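Local coordinates for transcriptional regulator AcuR (PDB 3BRU), which represses transcription of its own operon as a TetR-family DNA-binding regulator, probably by binding two operator sequences in the promoter, at residues 161-166 with 180-185. Numbering follows the deposited sequence.
Sequences QLFREA and ALAEAF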
# COMPACT_ATOMS: atom_id res chain seq x y z
N GLN A 161 13.21 15.68 -9.87
CA GLN A 161 14.00 16.27 -10.95
C GLN A 161 13.10 16.51 -12.17
O GLN A 161 13.14 17.57 -12.78
CB GLN A 161 15.19 15.40 -11.28
CG GLN A 161 16.12 15.97 -12.34
CD GLN A 161 16.96 14.88 -13.03
OE1 GLN A 161 16.97 13.71 -12.59
NE2 GLN A 161 17.64 15.25 -14.12
N LEU A 162 12.23 15.54 -12.48
CA LEU A 162 11.21 15.68 -13.52
C LEU A 162 10.33 16.91 -13.26
O LEU A 162 10.13 17.73 -14.17
CB LEU A 162 10.34 14.43 -13.59
CG LEU A 162 9.37 14.33 -14.77
CD1 LEU A 162 10.09 14.73 -16.05
CD2 LEU A 162 8.84 12.90 -14.92
N PHE A 163 9.83 17.01 -12.02
CA PHE A 163 9.04 18.15 -11.58
C PHE A 163 9.80 19.49 -11.64
O PHE A 163 9.19 20.50 -11.96
CB PHE A 163 8.40 17.95 -10.18
CG PHE A 163 7.38 16.83 -10.12
CD1 PHE A 163 6.56 16.54 -11.21
CD2 PHE A 163 7.21 16.08 -8.96
CE1 PHE A 163 5.60 15.48 -11.14
CE2 PHE A 163 6.25 15.05 -8.88
CZ PHE A 163 5.45 14.75 -9.98
N ARG A 164 11.09 19.52 -11.30
CA ARG A 164 11.88 20.76 -11.48
C ARG A 164 11.96 21.18 -12.94
O ARG A 164 11.90 22.36 -13.24
CB ARG A 164 13.29 20.64 -10.91
CG ARG A 164 13.35 20.91 -9.44
CD ARG A 164 14.78 21.07 -8.91
NE ARG A 164 15.51 19.81 -9.07
CZ ARG A 164 15.45 18.78 -8.23
NH1 ARG A 164 14.70 18.86 -7.11
NH2 ARG A 164 16.14 17.67 -8.52
N GLU A 165 12.09 20.22 -13.85
CA GLU A 165 12.03 20.53 -15.28
C GLU A 165 10.65 20.97 -15.74
O GLU A 165 10.54 21.81 -16.64
CB GLU A 165 12.51 19.34 -16.09
CG GLU A 165 13.93 18.96 -15.77
CD GLU A 165 14.30 17.56 -16.26
OE1 GLU A 165 13.48 16.93 -17.00
OE2 GLU A 165 15.42 17.09 -15.92
N ALA A 166 9.59 20.40 -15.16
CA ALA A 166 8.22 20.87 -15.41
C ALA A 166 8.03 22.32 -14.94
O ALA A 166 7.32 23.06 -15.60
CB ALA A 166 7.18 19.96 -14.78
N ALA A 180 8.13 17.51 -2.44
CA ALA A 180 6.88 17.15 -1.74
C ALA A 180 5.89 16.49 -2.69
O ALA A 180 5.24 15.48 -2.39
CB ALA A 180 6.24 18.41 -1.07
N LEU A 181 5.82 17.05 -3.88
CA LEU A 181 4.96 16.48 -4.91
C LEU A 181 5.46 15.09 -5.38
O LEU A 181 4.67 14.14 -5.52
CB LEU A 181 4.85 17.47 -6.05
CG LEU A 181 3.56 17.33 -6.85
CD1 LEU A 181 2.36 17.57 -5.96
CD2 LEU A 181 3.62 18.30 -8.02
N ALA A 182 6.78 14.94 -5.52
CA ALA A 182 7.38 13.65 -5.88
C ALA A 182 7.07 12.59 -4.82
O ALA A 182 6.82 11.44 -5.15
CB ALA A 182 8.89 13.78 -6.09
N GLU A 183 7.12 12.99 -3.53
CA GLU A 183 6.84 12.09 -2.47
C GLU A 183 5.36 11.76 -2.47
O GLU A 183 4.99 10.59 -2.33
CB GLU A 183 7.28 12.65 -1.11
CG GLU A 183 7.09 11.60 -0.01
CD GLU A 183 7.47 12.07 1.38
OE1 GLU A 183 7.69 13.29 1.55
OE2 GLU A 183 7.52 11.23 2.30
N ALA A 184 4.50 12.76 -2.61
CA ALA A 184 3.07 12.48 -2.69
C ALA A 184 2.73 11.59 -3.89
O ALA A 184 1.94 10.67 -3.71
CB ALA A 184 2.25 13.74 -2.69
N PHE A 185 3.33 11.81 -5.08
CA PHE A 185 3.17 10.88 -6.21
C PHE A 185 3.47 9.41 -5.86
O PHE A 185 2.65 8.54 -6.14
CB PHE A 185 3.99 11.26 -7.47
CG PHE A 185 3.77 10.31 -8.64
CD1 PHE A 185 2.71 10.50 -9.51
CD2 PHE A 185 4.56 9.18 -8.81
CE1 PHE A 185 2.47 9.60 -10.57
CE2 PHE A 185 4.32 8.27 -9.85
CZ PHE A 185 3.27 8.49 -10.74
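A methyl of Leu181 lies over one face of the Phe163 ring, while the ring's edge is turned to the backbone of the facing helix at Ala182. The methyl, CD2 of Leu181, stands 4.3 Å from the ring centroid and 10° off the normal, a CH-pi contact made almost over the middle of the ring. At the edge, CE2 of Phe163 reaches to 3.4 Å from the backbone N of Ala182, which lies in the ring plane. The same carbon sits equally far, 4.0 Å, from CB of Leu181 and CB of Ala182. One aromatic edge thus fits between two successive residues, and the small side chain of Ala182 probably lets it come so near the main chain. With CG anti to the carbonyl carbon (chi1 -65°), Phe163 extends across to helix 178-199, bridging a CA separation of 7.4 Å to Ala182. Replacing Phe163 by an alanine would probably open a gap between the helices and leave the Leu181 methyl without its aromatic partner. Pro178 and Leu172 also touch Phe163, and Leu181 packs on Thr211 of the second subunit, so the buried cluster lies close to the dimer interface. Such apolar packing, a large ring set against leucine and alanine, illustrates how two helices consecutive in the chain, 143-167 and 178-199, are joined in the all-helical C-terminal domain of a TetR-family repressor.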